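Local coordinates for uncharacterized protein (Bacteroides eggerthii, PDB 4FTD), which is of unknown function but pairs a six-bladed beta-propeller with an immunoglobulin-like domain and may act in carbohydrate metabolism, at residues A[422-434]-A[439-451]. Sequence-based numbering, arbitrary orientation.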
loop_
_atom_site.group_PDB
_atom_site.type_symbol
_atom_site.label_atom_id
_atom_site.label_comp_id
_atom_site.label_asym_id
_atom_site.label_seq_id
_atom_site.Cartn_x
_atom_site.Cartn_y
_atom_site.Cartn_z
ATOM N N GLU A 422 -10.879 -15.239 -9.116
ATOM C CA GLU A 422 -11.358 -15.796 -10.397
ATOM C C GLU A 422 -12.312 -14.880 -11.197
ATOM O O GLU A 422 -12.392 -15.011 -12.411
ATOM C CB GLU A 422 -12.038 -17.144 -10.156
ATOM C CG GLU A 422 -13.266 -17.063 -9.260
ATOM C CD GLU A 422 -13.715 -18.420 -8.760
ATOM O OE1 GLU A 422 -13.635 -19.401 -9.533
ATOM O OE2 GLU A 422 -14.164 -18.499 -7.595
ATOM N N ASN A 423 -13.024 -13.975 -10.516
ATOM C CA ASN A 423 -13.938 -13.018 -11.151
ATOM C C ASN A 423 -13.338 -11.649 -11.497
ATOM O O ASN A 423 -14.078 -10.737 -11.855
ATOM C CB ASN A 423 -15.152 -12.804 -10.245
ATOM C CG ASN A 423 -15.884 -14.098 -9.940
ATOM O OD1 ASN A 423 -16.218 -14.372 -8.797
ATOM N ND2 ASN A 423 -16.115 -14.904 -10.959
ATOM N N GLY A 424 -12.020 -11.492 -11.385
ATOM C CA GLY A 424 -11.347 -10.209 -11.665
ATOM C C GLY A 424 -11.486 -9.129 -10.591
ATOM O O GLY A 424 -11.076 -7.993 -10.803
ATOM N N LYS A 425 -12.066 -9.482 -9.444
ATOM C CA LYS A 425 -12.239 -8.565 -8.322
ATOM C C LYS A 425 -10.995 -8.604 -7.412
ATOM O O LYS A 425 -10.392 -9.672 -7.199
ATOM C CB LYS A 425 -13.482 -8.947 -7.520
ATOM C CG LYS A 425 -13.839 -7.957 -6.422
ATOM C CD LYS A 425 -14.970 -8.479 -5.547
ATOM C CE LYS A 425 -15.182 -7.606 -4.318
ATOM N NZ LYS A 425 -15.791 -8.408 -3.234
ATOM N N ASP A 426 -10.637 -7.453 -6.845
ATOM C CA ASP A 426 -9.487 -7.388 -5.938
ATOM C C ASP A 426 -9.737 -8.313 -4.747
ATOM O O ASP A 426 -10.858 -8.351 -4.227
ATOM C CB ASP A 426 -9.276 -5.976 -5.422
ATOM C CG ASP A 426 -8.859 -5.002 -6.497
ATOM O OD1 ASP A 426 -8.438 -5.423 -7.596
ATOM O OD2 ASP A 426 -8.919 -3.797 -6.204
ATOM N N ALA A 427 -8.698 -9.061 -4.351
ATOM C CA ALA A 427 -8.785 -10.047 -3.259
ATOM C C ALA A 427 -7.708 -9.865 -2.187
ATOM O O ALA A 427 -8.008 -9.961 -1.004
ATOM C CB ALA A 427 -8.717 -11.456 -3.816
ATOM N N LYS A 428 -6.466 -9.593 -2.595
ATOM C CA LYS A 428 -5.349 -9.490 -1.660
ATOM C C LYS A 428 -4.452 -8.305 -2.034
ATOM O O LYS A 428 -4.075 -8.167 -3.189
ATOM C CB LYS A 428 -4.568 -10.816 -1.683
ATOM C CG LYS A 428 -3.750 -11.128 -0.440
ATOM C CD LYS A 428 -3.258 -12.581 -0.438
ATOM C CE LYS A 428 -2.041 -12.804 -1.327
ATOM N NZ LYS A 428 -1.519 -14.198 -1.202
ATOM N N LEU A 429 -4.110 -7.465 -1.050
ATOM C CA LEU A 429 -3.213 -6.330 -1.216
ATOM C C LEU A 429 -1.880 -6.696 -0.568
ATOM O O LEU A 429 -1.820 -6.926 0.651
ATOM C CB LEU A 429 -3.765 -5.065 -0.535
ATOM C CG LEU A 429 -2.865 -3.818 -0.508
ATOM C CD1 LEU A 429 -2.561 -3.397 -1.931
ATOM C CD2 LEU A 429 -3.498 -2.682 0.297
ATOM N N CYS A 430 -0.822 -6.684 -1.365
ATOM C CA CYS A 430 0.523 -7.075 -0.929
ATOM C C CYS A 430 1.435 -5.866 -1.024
ATOM O O CYS A 430 1.546 -5.278 -2.085
ATOM C CB CYS A 430 1.025 -8.216 -1.782
ATOM S SG CYS A 430 -0.142 -9.574 -1.992
ATOM N N LEU A 431 2.006 -5.455 0.109
ATOM C CA LEU A 431 2.828 -4.260 0.224
ATOM C C LEU A 431 4.254 -4.678 0.566
ATOM O O LEU A 431 4.469 -5.627 1.312
ATOM C CB LEU A 431 2.266 -3.313 1.299
ATOM C CG LEU A 431 0.782 -2.935 1.147
ATOM C CD1 LEU A 431 0.420 -1.999 2.293
ATOM C CD2 LEU A 431 0.457 -2.270 -0.203
ATOM N N PHE A 432 5.207 -3.957 0.000
ATOM C CA PHE A 432 6.634 -4.191 0.190
ATOM C C PHE A 432 7.308 -2.883 0.491
ATOM O O PHE A 432 6.990 -1.853 -0.132
ATOM C CB PHE A 432 7.198 -4.762 -1.085
ATOM C CG PHE A 432 8.722 -4.831 -1.165
ATOM C CD1 PHE A 432 9.456 -3.780 -1.723
ATOM C CD2 PHE A 432 9.400 -6.036 -0.826
ATOM C CE1 PHE A 432 10.840 -3.870 -1.866
ATOM C CE2 PHE A 432 10.767 -6.144 -0.999
ATOM C CZ PHE A 432 11.486 -5.049 -1.508
ATOM N N ALA A 433 8.261 -2.939 1.400
ATOM C CA ALA A 433 9.213 -1.856 1.678
ATOM C C ALA A 433 10.591 -2.483 1.935
ATOM O O ALA A 433 10.709 -3.611 2.466
ATOM C CB ALA A 433 8.797 -1.006 2.877
ATOM N N SER A 434 11.623 -1.759 1.532
ATOM C CA SER A 434 13.014 -2.111 1.771
ATOM C C SER A 434 13.753 -0.856 2.171
ATOM O O SER A 434 13.550 0.184 1.567
ATOM C CB SER A 434 13.681 -2.618 0.485
ATOM O OG SER A 434 14.996 -3.118 0.800
ATOM N N GLY A 439 16.743 -3.973 5.948
ATOM C CA GLY A 439 16.178 -5.151 5.310
ATOM C C GLY A 439 14.853 -4.835 4.603
ATOM O O GLY A 439 14.583 -3.701 4.286
ATOM N N PHE A 440 14.032 -5.858 4.381
ATOM C CA PHE A 440 12.777 -5.701 3.656
ATOM C C PHE A 440 11.656 -6.529 4.248
ATOM O O PHE A 440 11.921 -7.458 4.988
ATOM C CB PHE A 440 12.968 -5.978 2.170
ATOM C CG PHE A 440 13.212 -7.432 1.778
ATOM C CD1 PHE A 440 12.152 -8.304 1.591
ATOM C CD2 PHE A 440 14.515 -7.895 1.511
ATOM C CE1 PHE A 440 12.373 -9.637 1.216
ATOM C CE2 PHE A 440 14.741 -9.198 1.120
ATOM C CZ PHE A 440 13.669 -10.063 0.951
ATOM N N VAL A 441 10.421 -6.188 3.899
ATOM C CA VAL A 441 9.217 -6.884 4.394
ATOM C C VAL A 441 8.177 -6.947 3.265
ATOM O O VAL A 441 8.117 -6.054 2.375
ATOM C CB VAL A 441 8.653 -6.184 5.663
ATOM C CG1 VAL A 441 8.085 -4.810 5.353
ATOM C CG2 VAL A 441 7.583 -7.004 6.370
ATOM N N ILE A 442 7.408 -8.045 3.244
ATOM C CA ILE A 442 6.215 -8.155 2.447
ATOM C C ILE A 442 5.040 -8.326 3.431
ATOM O O ILE A 442 5.066 -9.236 4.254
ATOM C CB ILE A 442 6.262 -9.362 1.524
ATOM C CG1 ILE A 442 7.451 -9.246 0.549
ATOM C CG2 ILE A 442 4.906 -9.494 0.790
ATOM C CD1 ILE A 442 7.823 -10.566 -0.114
ATOM N N CYS A 443 4.039 -7.441 3.353
ATOM C CA CYS A 443 2.852 -7.487 4.209
ATOM C C CYS A 443 1.628 -7.645 3.333
ATOM O O CYS A 443 1.396 -6.799 2.453
ATOM C CB CYS A 443 2.720 -6.192 4.985
ATOM S SG CYS A 443 4.169 -5.821 5.952
ATOM N N GLU A 444 0.870 -8.715 3.548
ATOM C CA GLU A 444 -0.306 -9.042 2.735
ATOM C C GLU A 444 -1.563 -8.893 3.582
ATOM O O GLU A 444 -1.590 -9.283 4.761
ATOM C CB GLU A 444 -0.213 -10.475 2.210
ATOM C CG GLU A 444 1.085 -10.788 1.467
ATOM C CD GLU A 444 1.036 -12.081 0.659
ATOM O OE1 GLU A 444 0.243 -12.982 1.003
ATOM O OE2 GLU A 444 1.788 -12.206 -0.329
ATOM N N PHE A 445 -2.615 -8.382 2.953
ATOM C CA PHE A 445 -3.889 -8.115 3.617
ATOM C C PHE A 445 -5.065 -8.564 2.764
ATOM O O PHE A 445 -5.065 -8.358 1.555
ATOM C CB PHE A 445 -4.066 -6.621 3.852
ATOM C CG PHE A 445 -2.929 -5.978 4.600
ATOM C CD1 PHE A 445 -1.834 -5.448 3.907
ATOM C CD2 PHE A 445 -2.947 -5.880 5.971
ATOM C CE1 PHE A 445 -0.798 -4.851 4.581
ATOM C CE2 PHE A 445 -1.914 -5.268 6.644
ATOM C CZ PHE A 445 -0.837 -4.755 5.947
ATOM N N PRO A 446 -6.089 -9.136 3.391
ATOM C CA PRO A 446 -7.301 -9.486 2.648
ATOM C C PRO A 446 -8.233 -8.272 2.462
ATOM O O PRO A 446 -8.025 -7.243 3.093
ATOM C CB PRO A 446 -7.970 -10.515 3.566
ATOM C CG PRO A 446 -7.571 -10.087 4.943
ATOM C CD PRO A 446 -6.171 -9.540 4.809
ATOM N N ILE A 447 -9.230 -8.382 1.589
ATOM C CA ILE A 447 -10.302 -7.384 1.547
ATOM C C ILE A 447 -11.071 -7.473 2.891
ATOM O O ILE A 447 -11.133 -8.530 3.511
ATOM C CB ILE A 447 -11.272 -7.517 0.322
ATOM C CG1 ILE A 447 -12.038 -8.858 0.296
ATOM C CG2 ILE A 447 -10.519 -7.281 -0.999
ATOM C CD1 ILE A 447 -13.335 -8.832 -0.516
ATOM N N LYS A 448 -11.607 -6.354 3.352
ATOM C CA LYS A 448 -12.518 -6.352 4.487
ATOM C C LYS A 448 -13.760 -7.189 4.149
ATOM O O LYS A 448 -14.183 -7.256 2.995
ATOM C CB LYS A 448 -12.969 -4.937 4.844
ATOM C CG LYS A 448 -11.932 -4.035 5.492
ATOM C CD LYS A 448 -12.600 -2.798 6.101
ATOM C CE LYS A 448 -11.576 -1.766 6.541
ATOM N NZ LYS A 448 -10.789 -1.190 5.408
ATOM N N GLN A 449 -14.312 -7.819 5.172
ATOM C CA GLN A 449 -15.513 -8.638 5.098
ATOM C C GLN A 449 -16.535 -8.035 6.051
ATOM O O GLN A 449 -16.143 -7.545 7.109
ATOM C CB GLN A 449 -15.182 -10.052 5.571
ATOM C CG GLN A 449 -14.285 -10.825 4.632
ATOM C CD GLN A 449 -14.969 -11.112 3.315
ATOM O OE1 GLN A 449 -16.171 -11.313 3.273
ATOM N NE2 GLN A 449 -14.207 -11.129 2.236
ATOM N N GLU A 450 -17.826 -8.091 5.698
ATOM C CA GLU A 450 -18.882 -7.515 6.530
ATOM C C GLU A 450 -18.843 -8.088 7.934
ATOM O O GLU A 450 -18.765 -9.302 8.089
ATOM C CB GLU A 450 -20.275 -7.713 5.928
ATOM C CG GLU A 450 -20.517 -6.842 4.705
ATOM C CD GLU A 450 -21.977 -6.702 4.311
ATOM O OE1 GLU A 450 -22.879 -7.102 5.056
ATOM O OE2 GLU A 450 -22.243 -6.146 3.237
ATOM N N GLU A 451 -18.860 -7.198 8.937
ATOM C CA GLU A 451 -18.751 -7.580 10.341
ATOM C C GLU A 451 -19.978 -8.405 10.570
ATOM O O GLU A 451 -21.033 -7.868 10.867
ATOM C CB GLU A 451 -18.705 -6.356 11.271
HETATM O O HOH W 1 0.743 -13.037 -2.956
#
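In the given one of its two deposited conformers, Lys428 forms a salt bridge with Glu444 across a beta hairpin, NZ 3.1 Å from OE1. The ammonium meets OE1 from above the carboxylate plane. The lysine chain bends at chi3 (79°), which turns its end toward the glutamate. A water accepts weakly from Lys428 NZ and donates to Glu444 OE2. The SG of Cys430 lies 3.7 Å from Glu444 OE2. With an alanine at Glu444, the Lys428 ammonium would probably lose its charged mate and Cys430 SG some of its cover.

On the same face, Phe432 CE2 touches Phe440 CD1 at 3.6 Å, the rings inclined by 37°. Ile442 CG1 meets the Phe432 ring at its edge. On the other face, Leu431 CD1 packs on Phe445 CE1 at 3.9 Å.

Antiparallel backbone bonds set this register. Leu431 and Cys443 bond in both directions, each 2.8 Å from N to O. Leu429 with Phe445 and Ala433 with Val441 also bond in both directions, the last pair at longer range.

The strands 426-435 and 439-446 are the middle pair of a four-stranded propeller blade. Strand 412-420 flanks the first, with a classic bulge where Ala427 and Lys428 face Glu419. Strand 120-125, from much earlier in the chain, flanks the second and closes the propeller ring.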